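Local coordinates for putative membrane anchored protein (Corynebacterium diphtheriae, PDB 3LSO) that is of unknown function but is probably a membrane-anchored surface protein built from beta-rich domains, the first resembling an immunoglobulin-like E-set fold, at residues B[219-233]-B[258-270]. Sequence-based numbering, arbitrary orientation.
Sequences LNEKMDGKVQFFVNH and GSKTITARFIDAE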
loop_
_atom_site.group_PDB
_atom_site.type_symbol
_atom_site.label_atom_id
_atom_site.label_comp_id
_atom_site.label_asym_id
_atom_site.label_seq_id
_atom_site.Cartn_x
_atom_site.Cartn_y
_atom_site.Cartn_z
ATOM N N LEU B 219 -16.005 5.533 8.076
ATOM C CA LEU B 219 -15.971 5.101 9.472
ATOM C C LEU B 219 -16.164 6.262 10.447
ATOM O O LEU B 219 -16.206 6.077 11.669
ATOM C CB LEU B 219 -14.672 4.349 9.744
ATOM C CG LEU B 219 -14.458 3.141 8.827
ATOM C CD1 LEU B 219 -12.998 2.774 8.770
ATOM C CD2 LEU B 219 -15.311 1.946 9.262
ATOM N N ASN B 220 -16.307 7.457 9.887
ATOM C CA ASN B 220 -16.469 8.668 10.666
ATOM C C ASN B 220 -17.619 9.520 10.137
ATOM O O ASN B 220 -17.579 10.752 10.217
ATOM C CB ASN B 220 -15.168 9.463 10.622
ATOM C CG ASN B 220 -14.893 10.197 11.912
ATOM O OD1 ASN B 220 -15.034 11.421 11.984
ATOM N ND2 ASN B 220 -14.502 9.453 12.947
ATOM N N GLU B 221 -18.644 8.855 9.606
ATOM C CA GLU B 221 -19.740 9.530 8.917
ATOM C C GLU B 221 -20.366 10.656 9.750
ATOM O O GLU B 221 -20.989 11.570 9.202
ATOM C CB GLU B 221 -20.798 8.519 8.466
ATOM N N LYS B 222 -20.183 10.599 11.068
ATOM C CA LYS B 222 -20.740 11.617 11.956
ATOM C C LYS B 222 -19.674 12.406 12.719
ATOM O O LYS B 222 -19.994 13.091 13.693
ATOM C CB LYS B 222 -21.742 10.990 12.922
HETATM N N MSE B 223 -18.426 12.328 12.249
HETATM C CA MSE B 223 -17.260 12.909 12.936
HETATM C C MSE B 223 -17.391 12.767 14.457
HETATM O O MSE B 223 -17.702 13.733 15.155
HETATM C CB MSE B 223 -17.030 14.381 12.529
HETATM C CG MSE B 223 -15.696 14.990 13.033
HETATM SE SE MSE B 223 -15.826 16.887 13.599
HETATM C CE MSE B 223 -14.203 17.017 14.718
ATOM N N ASP B 224 -17.192 11.555 14.962
ATOM C CA ASP B 224 -17.336 11.310 16.396
ATOM C C ASP B 224 -16.152 10.558 16.988
ATOM O O ASP B 224 -15.831 10.746 18.161
ATOM C CB ASP B 224 -18.672 10.614 16.735
ATOM C CG ASP B 224 -19.097 9.571 15.694
ATOM O OD1 ASP B 224 -18.238 8.796 15.221
ATOM O OD2 ASP B 224 -20.305 9.516 15.363
ATOM N N GLY B 225 -15.491 9.740 16.166
ATOM C CA GLY B 225 -14.423 8.860 16.621
ATOM C C GLY B 225 -13.101 9.522 16.970
ATOM O O GLY B 225 -12.937 10.741 16.832
ATOM N N LYS B 226 -12.159 8.684 17.410
ATOM C CA LYS B 226 -10.837 9.079 17.875
ATOM C C LYS B 226 -9.771 8.107 17.340
ATOM O O LYS B 226 -10.096 6.989 16.944
ATOM C CB LYS B 226 -10.813 9.051 19.408
ATOM C CG LYS B 226 -11.112 10.382 20.094
ATOM C CD LYS B 226 -11.766 10.196 21.483
ATOM C CE LYS B 226 -11.648 11.471 22.339
ATOM N NZ LYS B 226 -12.881 11.735 23.118
ATOM N N VAL B 227 -8.504 8.523 17.346
ATOM C CA VAL B 227 -7.388 7.630 16.996
ATOM C C VAL B 227 -6.354 7.508 18.114
ATOM O O VAL B 227 -5.941 8.509 18.688
ATOM C CB VAL B 227 -6.677 8.074 15.694
ATOM C CG1 VAL B 227 -5.331 7.381 15.531
ATOM C CG2 VAL B 227 -7.564 7.795 14.493
ATOM N N GLN B 228 -5.959 6.274 18.419
ATOM C CA GLN B 228 -4.892 6.019 19.364
ATOM C C GLN B 228 -3.615 5.692 18.619
ATOM O O GLN B 228 -3.574 4.751 17.820
ATOM C CB GLN B 228 -5.224 4.862 20.288
ATOM C CG GLN B 228 -4.115 4.598 21.294
ATOM C CD GLN B 228 -3.901 5.771 22.249
ATOM O OE1 GLN B 228 -2.981 6.579 22.074
ATOM N NE2 GLN B 228 -4.773 5.883 23.250
ATOM N N PHE B 229 -2.571 6.472 18.869
ATOM C CA PHE B 229 -1.286 6.208 18.249
ATOM C C PHE B 229 -0.450 5.336 19.159
ATOM O O PHE B 229 -0.673 5.295 20.375
ATOM C CB PHE B 229 -0.558 7.511 17.939
ATOM C CG PHE B 229 -1.177 8.284 16.813
ATOM C CD1 PHE B 229 -2.095 9.276 17.062
ATOM C CD2 PHE B 229 -0.851 7.999 15.501
ATOM C CE1 PHE B 229 -2.658 9.981 16.025
ATOM C CE2 PHE B 229 -1.404 8.698 14.475
ATOM C CZ PHE B 229 -2.315 9.694 14.737
ATOM N N PHE B 230 0.494 4.622 18.565
ATOM C CA PHE B 230 1.419 3.823 19.332
ATOM C C PHE B 230 2.806 4.015 18.771
ATOM O O PHE B 230 2.993 4.130 17.552
ATOM C CB PHE B 230 1.073 2.352 19.225
ATOM C CG PHE B 230 -0.222 1.980 19.857
ATOM C CD1 PHE B 230 -0.248 1.393 21.110
ATOM C CD2 PHE B 230 -1.418 2.158 19.179
ATOM C CE1 PHE B 230 -1.452 1.006 21.693
ATOM C CE2 PHE B 230 -2.636 1.783 19.767
ATOM C CZ PHE B 230 -2.646 1.209 21.028
ATOM N N VAL B 231 3.779 4.044 19.667
ATOM C CA VAL B 231 5.169 4.039 19.275
ATOM C C VAL B 231 5.699 2.748 19.852
ATOM O O VAL B 231 5.456 2.448 21.024
ATOM C CB VAL B 231 5.948 5.249 19.830
ATOM C CG1 VAL B 231 7.396 5.130 19.467
ATOM C CG2 VAL B 231 5.413 6.533 19.263
ATOM N N ASN B 232 6.381 1.975 19.019
ATOM C CA ASN B 232 6.885 0.682 19.424
ATOM C C ASN B 232 5.917 -0.089 20.298
ATOM O O ASN B 232 6.269 -0.597 21.368
ATOM C CB ASN B 232 8.265 0.820 20.056
ATOM C CG ASN B 232 9.385 0.909 19.009
ATOM O OD1 ASN B 232 9.149 1.071 17.803
ATOM N ND2 ASN B 232 10.605 0.793 19.471
ATOM N N HIS B 233 4.683 -0.151 19.801
ATOM C CA HIS B 233 3.556 -0.897 20.391
ATOM C C HIS B 233 3.088 -0.483 21.795
ATOM O O HIS B 233 2.451 -1.271 22.520
ATOM C CB HIS B 233 3.759 -2.417 20.274
ATOM C CG HIS B 233 3.690 -2.928 18.862
ATOM N ND1 HIS B 233 3.960 -4.240 18.529
ATOM C CD2 HIS B 233 3.398 -2.298 17.698
ATOM C CE1 HIS B 233 3.822 -4.400 17.226
ATOM N NE2 HIS B 233 3.480 -3.236 16.700
ATOM N N GLY B 258 16.675 4.608 16.196
ATOM C CA GLY B 258 16.192 3.260 15.866
ATOM C C GLY B 258 15.099 3.259 14.791
ATOM O O GLY B 258 14.583 4.312 14.430
ATOM N N SER B 259 14.752 2.085 14.259
ATOM C CA SER B 259 13.528 1.946 13.477
ATOM C C SER B 259 12.400 1.991 14.463
ATOM O O SER B 259 12.272 1.107 15.307
ATOM C CB SER B 259 13.477 0.634 12.723
ATOM O OG SER B 259 14.436 0.637 11.695
ATOM N N LYS B 260 11.598 3.034 14.371
ATOM C CA LYS B 260 10.459 3.190 15.235
ATOM C C LYS B 260 9.200 2.734 14.510
ATOM O O LYS B 260 9.018 3.028 13.331
ATOM C CB LYS B 260 10.365 4.640 15.674
ATOM C CG LYS B 260 11.691 5.141 16.266
ATOM C CD LYS B 260 11.847 4.745 17.725
ATOM C CE LYS B 260 13.201 5.114 18.246
ATOM N NZ LYS B 260 13.473 4.456 19.563
ATOM N N THR B 261 8.355 1.972 15.200
ATOM C CA THR B 261 7.127 1.440 14.621
ATOM C C THR B 261 5.967 2.291 15.096
ATOM O O THR B 261 5.687 2.369 16.289
ATOM C CB THR B 261 6.901 0.000 15.056
ATOM O OG1 THR B 261 7.918 -0.836 14.490
ATOM C CG2 THR B 261 5.617 -0.481 14.538
ATOM N N ILE B 262 5.317 2.958 14.159
ATOM C CA ILE B 262 4.171 3.774 14.482
ATOM C C ILE B 262 2.934 2.993 14.104
ATOM O O ILE B 262 2.850 2.412 13.003
ATOM C CB ILE B 262 4.195 5.109 13.725
ATOM C CG1 ILE B 262 5.575 5.774 13.836
ATOM C CG2 ILE B 262 3.103 6.042 14.225
ATOM C CD1 ILE B 262 6.039 6.040 15.279
ATOM N N THR B 263 1.981 2.961 15.034
ATOM C CA THR B 263 0.722 2.280 14.805
ATOM C C THR B 263 -0.399 3.256 15.088
ATOM O O THR B 263 -0.324 4.030 16.062
ATOM C CB THR B 263 0.609 1.019 15.665
ATOM O OG1 THR B 263 1.756 0.185 15.421
ATOM C CG2 THR B 263 -0.647 0.244 15.305
ATOM N N ALA B 264 -1.402 3.257 14.210
ATOM C CA ALA B 264 -2.602 4.076 14.373
ATOM C C ALA B 264 -3.779 3.136 14.475
ATOM O O ALA B 264 -3.884 2.169 13.693
ATOM C CB ALA B 264 -2.788 5.009 13.196
ATOM N N ARG B 265 -4.658 3.421 15.437
ATOM C CA ARG B 265 -5.790 2.559 15.744
ATOM C C ARG B 265 -7.035 3.405 15.908
ATOM O O ARG B 265 -7.044 4.364 16.681
ATOM C CB ARG B 265 -5.521 1.771 17.024
ATOM C CG ARG B 265 -6.765 1.139 17.609
ATOM C CD ARG B 265 -6.457 0.089 18.651
ATOM N NE ARG B 265 -5.894 -1.103 18.035
ATOM C CZ ARG B 265 -5.378 -2.121 18.712
ATOM N NH1 ARG B 265 -5.369 -2.103 20.037
ATOM N NH2 ARG B 265 -4.870 -3.162 18.065
ATOM N N PHE B 266 -8.086 3.050 15.173
ATOM C CA PHE B 266 -9.369 3.760 15.257
ATOM C C PHE B 266 -10.200 3.309 16.466
ATOM O O PHE B 266 -10.399 2.112 16.689
ATOM C CB PHE B 266 -10.161 3.624 13.948
ATOM C CG PHE B 266 -11.372 4.510 13.870
ATOM C CD1 PHE B 266 -11.239 5.891 13.745
ATOM C CD2 PHE B 266 -12.656 3.964 13.908
ATOM C CE1 PHE B 266 -12.372 6.723 13.667
ATOM C CE2 PHE B 266 -13.798 4.785 13.825
ATOM C CZ PHE B 266 -13.654 6.167 13.703
ATOM N N ILE B 267 -10.641 4.294 17.251
ATOM C CA ILE B 267 -11.577 4.098 18.366
ATOM C C ILE B 267 -12.943 4.619 17.951
ATOM O O ILE B 267 -13.060 5.712 17.400
ATOM C CB ILE B 267 -11.117 4.823 19.672
ATOM C CG1 ILE B 267 -9.785 4.256 20.197
ATOM C CG2 ILE B 267 -12.199 4.754 20.757
ATOM C CD1 ILE B 267 -9.843 2.786 20.707
ATOM N N ASP B 268 -13.968 3.825 18.230
ATOM C CA ASP B 268 -15.345 4.129 17.842
ATOM C C ASP B 268 -16.033 5.090 18.815
ATOM O O ASP B 268 -15.633 5.196 19.977
ATOM C CB ASP B 268 -16.131 2.830 17.832
ATOM C CG ASP B 268 -16.971 2.683 16.615
ATOM O OD1 ASP B 268 -16.863 3.561 15.732
ATOM O OD2 ASP B 268 -17.729 1.689 16.530
ATOM N N ALA B 269 -17.081 5.774 18.362
ATOM C CA ALA B 269 -17.902 6.552 19.293
ATOM C C ALA B 269 -18.251 5.666 20.495
ATOM O O ALA B 269 -18.036 6.058 21.648
ATOM C CB ALA B 269 -19.166 7.069 18.606
ATOM N N GLU B 270 -18.745 4.456 20.205
ATOM C CA GLU B 270 -19.112 3.474 21.233
ATOM C C GLU B 270 -17.927 2.619 21.742
ATOM O O GLU B 270 -18.124 1.602 22.404
ATOM C CB GLU B 270 -20.288 2.589 20.742
HETATM O O HOH W 1 3.612 1.041 17.524
#
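Phe-230 and Thr-263 face each other as a hydrogen-bonded antiparallel pair, Phe-230 N to Thr-263 O (2.7 Å) and Thr-263 N to Phe-230 O. Their CB atoms lie 3.8 Å apart. Gln-228 with Arg-265 and Lys-226 with Ile-267 pair in the same way, so strands 226-231 and 258-267 are joined by doubled backbone bonds at every second residue. Where strand 226-231 ends, at the turn into strand 234-241, Asn-232 keeps the pattern with a side chain: its N binds Thr-261 O, while OD1 takes the place of a backbone carbonyl and accepts from Thr-261 N (2.9 Å). That bond is nearly straight, 169° at the hydrogen. With CG anti to the carbonyl carbon (chi1 -82°), the amide swings across to the partner strand. A water accepts from His-233 N and donates to Thr-261 O and Thr-263 OG1, linking the two segments.

On the face bearing Phe-230, the ring meets Arg-265 CB with its edge (CE2 to CB 4.0 Å). Its plane stands 71° from that of the guanidinium. The opposite face is apolar. Ala-264 CB touches both Val-227 CG1 and Phe-229 CE2 (4.1 Å to the latter), and Val-231 CG2 runs beside Ile-262 CD1. The ring of Phe-266 reaches past Gly-225 CA to Leu-219, CE2 to CB 4.2 Å, and so packs against the loop 219-225 that leads into strand 226-231; Val-227 CG2 comes in at the ring edge, near its plane.

Farther out, Asp-277 forms a salt bridge with Arg-265, and Glu-279 accepts from both His-233 NE2 and Thr-263 OG1. Leu-461 packs on Phe-230. Both are inner strands of a five-stranded mixed sheet, 258-267 central between 226-231 and 278-285, with 234-241 at the edge beyond 226-231. Strand 208-214 packs against Phe-229, Ile-262 and Ala-264, consistent with one layer of a beta-sandwich domain turning its apolar face to the other.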